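Local coordinates for Two-component sensor histidine kinase (Nostoc sp., PDB 6OZB), which binds the bilin phycoerythrobilin in a GAF domain and probably serves as the light-sensing part of a cyanobacterial phytochrome histidine kinase, at residues Arg20-Arg25 with Asp189-Ala194; Ala38-Val43 with Val52-Phe57; Lys100-Val105 with Asp179-Met184. The protein carries 1 engineered substitution. One frame throughout, in Å; residues are numbered along the deposited sequence. Where two conformers were deposited one is given.

Contact 1: Arg20-Arg25 with Asp189-Ala194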
loop_
_atom_site.group_PDB
_atom_site.type_symbol
_atom_site.label_atom_id
_atom_site.label_comp_id
_atom_site.label_asym_id
_atom_site.label_seq_id
_atom_site.Cartn_x
_atom_site.Cartn_y
_atom_site.Cartn_z
ATOM N N ARG C 20 31.474 12.082 -3.938
ATOM C CA ARG C 20 32.825 12.625 -3.965
ATOM C C ARG C 20 33.241 12.920 -5.380
ATOM O O ARG C 20 33.913 13.901 -5.629
ATOM C CB ARG C 20 33.821 11.672 -3.312
ATOM C CG ARG C 20 33.734 11.615 -1.775
ATOM C CD ARG C 20 34.929 10.946 -1.171
ATOM N NE ARG C 20 35.064 9.551 -1.580
ATOM C CZ ARG C 20 34.569 8.492 -0.942
ATOM N NH1 ARG C 20 33.879 8.630 0.175
ATOM N NH2 ARG C 20 34.784 7.273 -1.427
ATOM N N ARG C 21 32.834 12.067 -6.319
ATOM C CA ARG C 21 33.247 12.262 -7.693
ATOM C C ARG C 21 32.531 13.492 -8.291
ATOM O O ARG C 21 33.106 14.218 -9.084
ATOM C CB ARG C 21 32.980 10.999 -8.494
ATOM C CG ARG C 21 33.951 9.858 -8.165
ATOM C CD ARG C 21 33.547 8.579 -8.938
ATOM N NE ARG C 21 34.380 7.431 -8.582
ATOM C CZ ARG C 21 35.630 7.250 -9.016
ATOM N NH1 ARG C 21 36.199 8.142 -9.816
ATOM N NH2 ARG C 21 36.321 6.178 -8.641
ATOM N N ILE C 22 31.288 13.755 -7.899
ATOM C CA ILE C 22 30.621 14.979 -8.344
ATOM C C ILE C 22 31.331 16.192 -7.781
ATOM O O ILE C 22 31.585 17.147 -8.492
ATOM C CB ILE C 22 29.116 15.042 -7.922
ATOM C CG1 ILE C 22 28.327 13.918 -8.567
ATOM C CG2 ILE C 22 28.501 16.371 -8.331
ATOM C CD1 ILE C 22 26.925 13.746 -7.955
ATOM N N THR C 23 31.661 16.126 -6.504
ATOM C CA THR C 23 32.300 17.230 -5.839
ATOM C C THR C 23 33.648 17.548 -6.505
ATOM O O THR C 23 33.992 18.706 -6.683
ATOM C CB THR C 23 32.476 16.927 -4.357
ATOM O OG1 THR C 23 31.181 16.744 -3.760
ATOM C CG2 THR C 23 33.179 18.041 -3.677
ATOM N N ALA C 24 34.382 16.520 -6.917
ATOM C CA ALA C 24 35.671 16.719 -7.565
ATOM C C ALA C 24 35.490 17.511 -8.853
ATOM O O ALA C 24 36.308 18.377 -9.168
ATOM C CB ALA C 24 36.347 15.396 -7.847
ATOM N N ARG C 25 34.421 17.220 -9.594
ATOM C CA ARG C 25 34.148 17.929 -10.833
ATOM C C ARG C 25 33.798 19.393 -10.608
ATOM O O ARG C 25 34.181 20.271 -11.392
ATOM C CB ARG C 25 33.020 17.255 -11.601
ATOM C CG ARG C 25 33.433 15.909 -12.155
ATOM C CD ARG C 25 32.293 15.251 -12.878
ATOM N NE ARG C 25 32.600 13.839 -12.900
ATOM C CZ ARG C 25 31.886 12.900 -12.287
ATOM N NH1 ARG C 25 30.739 13.168 -11.627
ATOM N NH2 ARG C 25 32.317 11.671 -12.351
ATOM N N ASP C 189 20.662 15.953 -4.248
ATOM C CA ASP C 189 21.108 17.050 -3.371
ATOM C C ASP C 189 22.489 17.561 -3.800
ATOM O O ASP C 189 22.747 18.766 -3.805
ATOM C CB ASP C 189 21.179 16.610 -1.919
ATOM C CG ASP C 189 19.795 16.422 -1.280
ATOM O OD1 ASP C 189 18.778 16.832 -1.892
ATOM O OD2 ASP C 189 19.738 15.840 -0.173
ATOM N N GLN C 190 23.375 16.639 -4.174
ATOM C CA GLN C 190 24.720 17.014 -4.614
ATOM C C GLN C 190 24.683 17.695 -5.984
ATOM O O GLN C 190 25.434 18.631 -6.232
ATOM C CB GLN C 190 25.642 15.784 -4.654
ATOM C CG GLN C 190 27.136 16.116 -4.959
ATOM C CD GLN C 190 27.777 16.988 -3.879
ATOM O OE1 GLN C 190 28.136 16.518 -2.802
ATOM N NE2 GLN C 190 27.886 18.281 -4.158
ATOM N N LEU C 191 23.812 17.244 -6.879
ATOM C CA LEU C 191 23.669 17.924 -8.166
ATOM C C LEU C 191 23.114 19.329 -7.994
ATOM O O LEU C 191 23.526 20.269 -8.678
ATOM C CB LEU C 191 22.757 17.121 -9.110
ATOM C CG LEU C 191 23.320 15.864 -9.757
ATOM C CD1 LEU C 191 22.196 15.133 -10.492
ATOM C CD2 LEU C 191 24.451 16.246 -10.733
ATOM N N ALA C 192 22.188 19.474 -7.059
ATOM C CA ALA C 192 21.598 20.761 -6.748
ATOM C C ALA C 192 22.685 21.749 -6.338
ATOM O O ALA C 192 22.577 22.954 -6.627
ATOM C CB ALA C 192 20.587 20.619 -5.667
ATOM N N VAL C 193 23.696 21.255 -5.621
ATOM C CA VAL C 193 24.828 22.111 -5.253
ATOM C C VAL C 193 25.631 22.529 -6.499
ATOM O O VAL C 193 25.988 23.697 -6.636
ATOM C CB VAL C 193 25.772 21.416 -4.246
ATOM C CG1 VAL C 193 27.099 22.178 -4.108
ATOM C CG2 VAL C 193 25.102 21.273 -2.934
ATOM N N ALA C 194 25.900 21.595 -7.401
ATOM C CA ALA C 194 26.617 21.926 -8.627
ATOM C C ALA C 194 25.826 22.960 -9.428
ATOM O O ALA C 194 26.378 23.914 -9.964
ATOM C CB ALA C 194 26.870 20.671 -9.471
#

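Contact 2: Ala38-Val43 with Val52-Phe57. With PEB (phycoerythrobilin), chain F.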
loop_
_atom_site.group_PDB
_atom_site.type_symbol
_atom_site.label_atom_id
_atom_site.label_comp_id
_atom_site.label_asym_id
_atom_site.label_seq_id
_atom_site.Cartn_x
_atom_site.Cartn_y
_atom_site.Cartn_z
ATOM N N ALA C 38 28.821 13.437 -17.038
ATOM C CA ALA C 38 29.724 12.438 -16.457
ATOM C C ALA C 38 29.095 11.730 -15.282
ATOM O O ALA C 38 29.400 10.569 -15.009
ATOM C CB ALA C 38 31.037 13.088 -16.035
ATOM N N THR C 39 28.151 12.390 -14.628
ATOM C CA THR C 39 27.585 11.869 -13.413
ATOM C C THR C 39 26.580 10.763 -13.688
ATOM O O THR C 39 26.469 9.816 -12.918
ATOM C CB THR C 39 26.882 12.995 -12.590
ATOM O OG1 THR C 39 27.848 13.980 -12.178
ATOM C CG2 THR C 39 26.181 12.423 -11.370
ATOM N N THR C 40 25.814 10.871 -14.764
ATOM C CA THR C 40 24.779 9.874 -14.994
ATOM C C THR C 40 25.383 8.484 -15.166
ATOM O O THR C 40 24.794 7.491 -14.721
ATOM C CB THR C 40 23.909 10.216 -16.212
ATOM O OG1 THR C 40 24.650 9.990 -17.417
ATOM C CG2 THR C 40 23.447 11.661 -16.114
ATOM N N ALA C 41 26.575 8.368 -15.755
ATOM C CA ALA C 41 27.180 7.035 -15.926
ATOM C C ALA C 41 27.553 6.388 -14.594
ATOM O O ALA C 41 27.425 5.180 -14.407
ATOM C CB ALA C 41 28.414 7.101 -16.825
ATOM N N GLU C 42 28.050 7.200 -13.675
ATOM C CA GLU C 42 28.424 6.700 -12.359
ATOM C C GLU C 42 27.154 6.350 -11.583
ATOM O O GLU C 42 27.099 5.365 -10.871
ATOM C CB GLU C 42 29.309 7.757 -11.684
ATOM C CG GLU C 42 30.629 7.820 -12.457
ATOM C CD GLU C 42 31.565 8.921 -12.026
ATOM O OE1 GLU C 42 31.182 9.727 -11.153
ATOM O OE2 GLU C 42 32.715 8.962 -12.539
ATOM N N VAL C 43 26.101 7.114 -11.774
ATOM C CA VAL C 43 24.847 6.778 -11.094
ATOM C C VAL C 43 24.268 5.459 -11.603
ATOM O O VAL C 43 23.781 4.629 -10.822
ATOM C CB VAL C 43 23.816 7.913 -11.214
ATOM C CG1 VAL C 43 22.465 7.497 -10.632
ATOM C CG2 VAL C 43 24.336 9.120 -10.459
ATOM N N VAL C 52 19.511 5.298 -16.965
ATOM C CA VAL C 52 19.400 6.413 -16.024
ATOM C C VAL C 52 19.517 7.684 -16.839
ATOM O O VAL C 52 20.356 7.772 -17.726
ATOM C CB VAL C 52 20.469 6.359 -14.936
ATOM C CG1 VAL C 52 20.472 7.613 -14.074
ATOM C CG2 VAL C 52 20.229 5.135 -14.068
ATOM N N MET C 53 18.643 8.643 -16.557
ATOM C CA MET C 53 18.590 9.908 -17.300
ATOM C C MET C 53 18.465 11.080 -16.358
ATOM O O MET C 53 17.920 10.943 -15.265
ATOM C CB MET C 53 17.414 9.910 -18.254
ATOM C CG MET C 53 17.430 8.763 -19.226
ATOM S SD MET C 53 15.901 8.707 -20.156
ATOM C CE MET C 53 14.775 8.289 -18.857
ATOM N N ILE C 54 18.974 12.233 -16.785
ATOM C CA ILE C 54 18.631 13.476 -16.123
ATOM C C ILE C 54 17.791 14.284 -17.110
ATOM O O ILE C 54 18.144 14.447 -18.290
ATOM C CB ILE C 54 19.885 14.218 -15.641
ATOM C CG1 ILE C 54 20.499 13.395 -14.505
ATOM C CG2 ILE C 54 19.526 15.643 -15.187
ATOM C CD1 ILE C 54 21.656 13.991 -13.837
ATOM N N TYR C 55 16.643 14.708 -16.618
ATOM C CA TYR C 55 15.608 15.395 -17.378
ATOM C C TYR C 55 15.582 16.837 -16.888
ATOM O O TYR C 55 15.505 17.055 -15.699
ATOM C CB TYR C 55 14.267 14.687 -17.147
ATOM C CG TYR C 55 13.097 15.169 -17.914
ATOM C CD1 TYR C 55 12.924 14.852 -19.262
ATOM C CD2 TYR C 55 12.110 15.898 -17.287
ATOM C CE1 TYR C 55 11.829 15.293 -19.952
ATOM C CE2 TYR C 55 11.007 16.316 -17.964
ATOM C CZ TYR C 55 10.866 16.023 -19.299
ATOM O OH TYR C 55 9.750 16.455 -19.980
ATOM N N LYS C 56 15.653 17.806 -17.786
ATOM C CA LYS C 56 15.695 19.209 -17.383
ATOM C C LYS C 56 14.420 19.905 -17.854
ATOM O O LYS C 56 14.040 19.816 -19.034
ATOM C CB LYS C 56 16.933 19.885 -17.959
ATOM C CG LYS C 56 17.153 21.351 -17.482
ATOM C CD LYS C 56 18.293 21.977 -18.290
ATOM C CE LYS C 56 18.755 23.350 -17.777
ATOM N NZ LYS C 56 17.635 24.246 -17.492
ATOM N N PHE C 57 13.744 20.595 -16.939
ATOM C CA PHE C 57 12.492 21.271 -17.289
ATOM C C PHE C 57 12.742 22.583 -18.034
ATOM O O PHE C 57 13.683 23.316 -17.727
ATOM C CB PHE C 57 11.644 21.559 -16.060
ATOM C CG PHE C 57 10.997 20.347 -15.481
ATOM C CD1 PHE C 57 9.928 19.749 -16.124
ATOM C CD2 PHE C 57 11.451 19.795 -14.293
ATOM C CE1 PHE C 57 9.326 18.609 -15.601
ATOM C CE2 PHE C 57 10.854 18.671 -13.763
ATOM C CZ PHE C 57 9.787 18.068 -14.428
HETATM C CHC PEB F . 6.919 11.384 -17.162
HETATM N NC PEB F . 4.836 11.026 -15.775
HETATM C C1C PEB F . 4.448 10.990 -14.470
HETATM C C2C PEB F . 5.535 11.194 -13.657
HETATM C C3C PEB F . 6.636 11.372 -14.466
HETATM C C4C PEB F . 6.180 11.266 -15.799
HETATM C CMC PEB F . 8.011 11.650 -13.887
HETATM C CAC PEB F . 5.438 11.207 -12.094
HETATM C CBC PEB F . 5.293 9.796 -11.547
HETATM C CGC PEB F . 6.650 9.142 -11.541
HETATM O O1C PEB F . 7.581 9.693 -10.889
HETATM O O2C PEB F . 6.854 8.057 -12.164
HETATM N ND PEB F . 8.779 9.908 -16.643
HETATM C C1D PEB F . 8.360 11.319 -17.029
HETATM C C2D PEB F . 8.975 11.496 -18.336
HETATM C C3D PEB F . 9.651 10.365 -18.738
HETATM C C4D PEB F . 9.602 9.350 -17.751
HETATM C CMD PEB F . 8.767 12.771 -19.197
HETATM C CAD PEB F . 10.284 10.200 -20.132
HETATM C CBD PEB F . 11.521 9.622 -20.229
HETATM O OD PEB F . 10.118 8.242 -17.768
HETATM N NA PEB F . 1.074 10.788 -19.123
HETATM C C1A PEB F . 1.142 10.837 -20.542
HETATM C C2A PEB F . -0.213 11.196 -21.094
HETATM C C3A PEB F . -1.143 11.396 -19.908
HETATM C C4A PEB F . -0.262 11.120 -18.674
HETATM C CMA PEB F . -0.161 12.437 -22.039
HETATM C CBA PEB F . -3.337 10.651 -21.025
HETATM O OA PEB F . 2.160 10.637 -21.183
HETATM C CHA PEB F . -0.764 11.105 -17.406
HETATM C CAA PEB F . -2.395 10.518 -19.813
HETATM N NB PEB F . 1.567 10.973 -16.036
HETATM C C1B PEB F . 0.105 10.910 -16.168
HETATM C C2B PEB F . -0.512 10.645 -14.890
HETATM C C3B PEB F . 0.548 10.527 -13.934
HETATM C C4B PEB F . 1.874 10.737 -14.616
HETATM C CHB PEB F . 3.053 10.699 -13.914
HETATM C CMB PEB F . -1.983 10.527 -14.648
HETATM C CAB PEB F . 0.386 10.240 -12.456
HETATM C CBB PEB F . 0.600 8.761 -12.218
HETATM C CGB PEB F . 0.251 8.540 -10.745
HETATM O O1B PEB F . 0.986 9.090 -9.871
HETATM O O2B PEB F . -0.755 7.861 -10.429
#

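Contact 3: Lys100-Val105 with Asp179-Met184. With PEB (phycoerythrobilin), chain F.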
loop_
_atom_site.group_PDB
_atom_site.type_symbol
_atom_site.label_atom_id
_atom_site.label_comp_id
_atom_site.label_asym_id
_atom_site.label_seq_id
_atom_site.Cartn_x
_atom_site.Cartn_y
_atom_site.Cartn_z
ATOM N N LYS C 100 8.258 17.349 -2.744
ATOM C CA LYS C 100 9.507 16.800 -3.217
ATOM C C LYS C 100 9.450 15.270 -3.219
ATOM O O LYS C 100 10.386 14.590 -2.807
ATOM C CB LYS C 100 10.671 17.312 -2.358
ATOM C CG LYS C 100 10.696 18.830 -2.259
ATOM C CD LYS C 100 12.081 19.331 -1.896
ATOM C CE LYS C 100 12.169 20.868 -1.914
ATOM N NZ LYS C 100 10.843 21.527 -1.753
ATOM N N VAL C 101 8.330 14.740 -3.684
ATOM C CA VAL C 101 8.102 13.316 -3.663
ATOM C C VAL C 101 9.109 12.533 -4.539
ATOM O O VAL C 101 9.500 12.991 -5.619
ATOM C CB VAL C 101 6.645 13.021 -4.114
ATOM C CG1 VAL C 101 6.510 13.107 -5.626
ATOM C CG2 VAL C 101 6.212 11.680 -3.634
ATOM N N ARG C 102 9.528 11.372 -4.037
ATOM C CA ARG C 102 10.272 10.369 -4.793
ATOM C C ARG C 102 9.264 9.280 -5.112
ATOM O O ARG C 102 8.459 8.935 -4.257
ATOM C CB ARG C 102 11.456 9.831 -4.001
ATOM C CG ARG C 102 12.529 10.906 -3.656
ATOM C CD ARG C 102 12.171 11.735 -2.443
ATOM N NE ARG C 102 11.932 10.924 -1.256
ATOM C CZ ARG C 102 12.879 10.489 -0.429
ATOM N NH1 ARG C 102 14.167 10.744 -0.659
ATOM N NH2 ARG C 102 12.537 9.755 0.606
ATOM N N SER C 103 9.290 8.758 -6.336
ATOM C CA SER C 103 8.257 7.829 -6.792
ATOM C C SER C 103 8.837 6.564 -7.384
ATOM O O SER C 103 9.747 6.638 -8.194
ATOM C CB SER C 103 7.384 8.481 -7.850
ATOM O OG SER C 103 6.696 9.619 -7.375
ATOM N N ILE C 104 8.284 5.419 -6.972
ATOM C CA ILE C 104 8.634 4.103 -7.484
ATOM C C ILE C 104 7.414 3.491 -8.168
ATOM O O ILE C 104 6.444 3.211 -7.494
ATOM C CB ILE C 104 9.069 3.155 -6.348
ATOM C CG1 ILE C 104 10.275 3.704 -5.575
ATOM C CG2 ILE C 104 9.318 1.753 -6.878
ATOM C CD1 ILE C 104 10.402 3.133 -4.157
ATOM N N VAL C 105 7.472 3.259 -9.482
ATOM C CA VAL C 105 6.376 2.604 -10.194
ATOM C C VAL C 105 6.740 1.157 -10.418
ATOM O O VAL C 105 7.799 0.853 -10.942
ATOM C CB VAL C 105 6.053 3.291 -11.553
ATOM C CG1 VAL C 105 4.911 2.600 -12.242
ATOM C CG2 VAL C 105 5.705 4.751 -11.321
ATOM N N ASP C 179 16.922 2.435 1.146
ATOM C CA ASP C 179 18.333 2.771 0.991
ATOM C C ASP C 179 18.641 3.280 -0.404
ATOM O O ASP C 179 19.460 4.187 -0.571
ATOM C CB ASP C 179 19.217 1.564 1.302
ATOM C CG ASP C 179 19.389 1.327 2.795
ATOM O OD1 ASP C 179 18.761 2.047 3.610
ATOM O OD2 ASP C 179 20.176 0.420 3.147
ATOM N N GLU C 180 18.004 2.692 -1.411
ATOM C CA GLU C 180 18.168 3.139 -2.784
ATOM C C GLU C 180 17.557 4.514 -2.979
ATOM O O GLU C 180 18.136 5.343 -3.678
ATOM C CB GLU C 180 17.565 2.151 -3.774
ATOM C CG GLU C 180 17.607 2.646 -5.226
ATOM C CD GLU C 180 17.258 1.544 -6.244
ATOM O OE1 GLU C 180 17.438 0.349 -5.930
ATOM O OE2 GLU C 180 16.819 1.884 -7.363
ATOM N N LEU C 181 16.415 4.791 -2.359
ATOM C CA LEU C 181 15.865 6.138 -2.496
ATOM C C LEU C 181 16.759 7.136 -1.809
ATOM O O LEU C 181 16.899 8.248 -2.286
ATOM C CB LEU C 181 14.462 6.301 -1.912
ATOM C CG LEU C 181 13.285 5.658 -2.597
ATOM C CD1 LEU C 181 12.031 6.194 -1.906
ATOM C CD2 LEU C 181 13.281 5.974 -4.080
ATOM N N GLU C 182 17.323 6.744 -0.674
ATOM C CA GLU C 182 18.176 7.634 0.106
ATOM C C GLU C 182 19.404 7.976 -0.738
ATOM O O GLU C 182 19.836 9.120 -0.762
ATOM C CB GLU C 182 18.559 6.988 1.443
ATOM C CG GLU C 182 19.548 7.789 2.275
ATOM C CD GLU C 182 20.010 7.037 3.516
ATOM O OE1 GLU C 182 19.198 6.289 4.103
ATOM O OE2 GLU C 182 21.191 7.187 3.892
ATOM N N ALA C 183 19.950 6.988 -1.445
ATOM C CA ALA C 183 21.074 7.218 -2.350
ATOM C C ALA C 183 20.728 8.204 -3.452
ATOM O O ALA C 183 21.495 9.123 -3.725
ATOM C CB ALA C 183 21.538 5.913 -2.963
ATOM N N MET C 184 19.586 8.006 -4.097
ATOM C CA MET C 184 19.135 8.923 -5.135
ATOM C C MET C 184 18.965 10.330 -4.575
ATOM O O MET C 184 19.276 11.321 -5.243
ATOM C CB MET C 184 17.836 8.398 -5.765
ATOM C CG MET C 184 18.116 7.222 -6.642
ATOM S SD MET C 184 16.628 6.612 -7.390
ATOM C CE MET C 184 16.405 7.775 -8.729
HETATM C CHC PEB F . 6.919 11.384 -17.162
HETATM N NC PEB F . 4.836 11.026 -15.775
HETATM C C1C PEB F . 4.448 10.990 -14.470
HETATM C C2C PEB F . 5.535 11.194 -13.657
HETATM C C3C PEB F . 6.636 11.372 -14.466
HETATM C C4C PEB F . 6.180 11.266 -15.799
HETATM C CMC PEB F . 8.011 11.650 -13.887
HETATM C CAC PEB F . 5.438 11.207 -12.094
HETATM C CBC PEB F . 5.293 9.796 -11.547
HETATM C CGC PEB F . 6.650 9.142 -11.541
HETATM O O1C PEB F . 7.581 9.693 -10.889
HETATM O O2C PEB F . 6.854 8.057 -12.164
HETATM N ND PEB F . 8.779 9.908 -16.643
HETATM C C1D PEB F . 8.360 11.319 -17.029
HETATM C C2D PEB F . 8.975 11.496 -18.336
HETATM C C3D PEB F . 9.651 10.365 -18.738
HETATM C C4D PEB F . 9.602 9.350 -17.751
HETATM C CMD PEB F . 8.767 12.771 -19.197
HETATM C CAD PEB F . 10.284 10.200 -20.132
HETATM C CBD PEB F . 11.521 9.622 -20.229
HETATM O OD PEB F . 10.118 8.242 -17.768
HETATM N NA PEB F . 1.074 10.788 -19.123
HETATM C C1A PEB F . 1.142 10.837 -20.542
HETATM C C2A PEB F . -0.213 11.196 -21.094
HETATM C C3A PEB F . -1.143 11.396 -19.908
HETATM C C4A PEB F . -0.262 11.120 -18.674
HETATM C CMA PEB F . -0.161 12.437 -22.039
HETATM C CBA PEB F . -3.337 10.651 -21.025
HETATM O OA PEB F . 2.160 10.637 -21.183
HETATM C CHA PEB F . -0.764 11.105 -17.406
HETATM C CAA PEB F . -2.395 10.518 -19.813
HETATM N NB PEB F . 1.567 10.973 -16.036
HETATM C C1B PEB F . 0.105 10.910 -16.168
HETATM C C2B PEB F . -0.512 10.645 -14.890
HETATM C C3B PEB F . 0.548 10.527 -13.934
HETATM C C4B PEB F . 1.874 10.737 -14.616
HETATM C CHB PEB F . 3.053 10.699 -13.914
HETATM C CMB PEB F . -1.983 10.527 -14.648
HETATM C CAB PEB F . 0.386 10.240 -12.456
HETATM C CBB PEB F . 0.600 8.761 -12.218
HETATM C CGB PEB F . 0.251 8.540 -10.745
HETATM O O1B PEB F . 0.986 9.090 -9.871
HETATM O O2B PEB F . -0.755 7.861 -10.429
#

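Contact 1: Arg20-Arg25 with Asp189-Ala194
Gln190 reaches across from helix 178-201 and lays its chain against Ile22 and Thr23 of helix 12-27. Gln190 CB lies 4.1 Å from Ile22 CD1. Gln190 CG stands anti to the backbone N (chi1 -174°), and this swings the chain toward the other helix. There Gln190 CG meets the body of Ile22, at 3.6 Å from Ile22 CG2 and 3.8 Å from Ile22 CD1. The two side chains run past each other in opposite directions. The chain then bends at chi2 (63°), which carries the amide away from the isoleucine to Thr23. In the Thr23 conformer given, Gln190 OE1 comes to 3.2 Å from Thr23 OG1, but the angle is too poor for a hydrogen bond. In that conformer the threonine hydroxyl is bonded to Leu19 O in its own helix.

Helix 178-201 lies on the antiparallel sheet of the GAF domain beside helix 32-47, and helix 12-27 packs on those two helices. Helix 12-27 comes at the N-terminal end and helix 178-201 at the C-terminal end. Their short segments run parallel, 2° apart, with the axes 10.0 Å from each other.

On the buried side Leu191 adds a looser apolar contact, with Leu191 CD2 4.5 Å from Ile22 CD1. Ile22 also packs on Thr39 of helix 32-47. Gln190 is flanked by Leu19 and Ile26 of helix 12-27.

Contact 2: Ala38-Val43 with Val52-Phe57
In the GAF fold a central antiparallel sheet has helices on one side and the bilin pocket on the other. Here helix 32-47 packs on strand 51-57, and the strand serves both sides. Thr40 and Val43 of the helix face Val52 and Ile54 of the strand. The segment axes approach to 8.1 Å at an angle of 143°.

Thr40 presents its methyl. Thr40 CG2 lies 3.7 Å from Ile54 CD1 and touches Ile54 CG1 as well. In the conformer given, with chi1 at 73°, Thr40 OG1 sits between the backbone N and the carbonyl carbon and hydrogen-bonds to Thr37 O. One turn on, Val43 CG1 meets Val52 CG1 at 4.0 Å, the two side chains crossing at about a right angle. Helix 178-201 adds Ile187 against Val43 and Leu191 against Ile54.

Met53 and Tyr55 point to the other side. Met53 CE is 3.8 Å from CBD of phycoerythrobilin, and Tyr55 CZ is 3.9 Å from its methyl CMD.

The helix-strand contact is thus made by methyl and methylene groups, with no hydrogen bond across it. The bond of its hydroxyl to Thr37 O probably makes it easier for Thr40 to sit in this apolar contact.

Contact 3: Lys100-Val105 with Asp179-Met184
Leu181 of helix 178-201 reaches the sheet between Arg102 and Ile104 of strand 102-106. This is the close part of the contact. Leu181 CD2 lies 4.0 Å from Ile104 CD1 and 4.1 Å from Ile104 CG1. Leu181 CD1 also reaches Ile104 CD1, so the end of the isoleucine meets both branches of the leucine. On the other side Arg102 CB is 4.2 Å from Leu181 CD1. Ile130 and Val176 close round Ile104, while Val152 of the next strand lies against Leu181.

The arginine chain bends at chi2 (82°) and again at chi3 (56°), and the two bends bring Arg102 NH1 toward the helix. Arg102 NH1 is 4.0 Å from Leu181 O, too far for a bond, and the carbonyl approaches the guanidinium obliquely. Arg102 NH1 bonds instead to Gln185 OE1, one residue beyond Met184 on the same helix, and Arg102 NE bonds to Ser115 O. By contrast, the solvent side of the helix takes no part: Glu182 is exposed and points away from the strand.

Ser103 and Val105 belong to the chromophore side of this strand in the GAF domain. Ser103 CB lies 3.3 Å from O1C of the phycoerythrobilin propionate. Val105 CG2 is 3.6 Å from its other oxygen, O2C.

Leu181 thus packs on Ile104 and on the aliphatic start of Arg102. The hydrogen bonds of the buried arginine head link strand and helix just outside the segments and probably stabilise its charge.

Contact 1 joins the first and last helices of the chain, 12-27 and 178-201. Contacts 2 and 3 are nested within the loop it closes and follow one another in series. Contact 1 touches contact 2, centres about 12 Å apart, through a salt bridge from Arg25 to Glu42 and packing of Leu191 on Ile54. Contact 3 shares helix 178-201 with contact 1, about 18 Å away between centres. Contacts 2 and 3 reach the same sheet, their centres about 15 Å apart on either side of the chain's centre, with both helices on the same face of the sheet. Both of their strands also touch phycoerythrobilin, so the sheet stands between the helical layer and the chromophore.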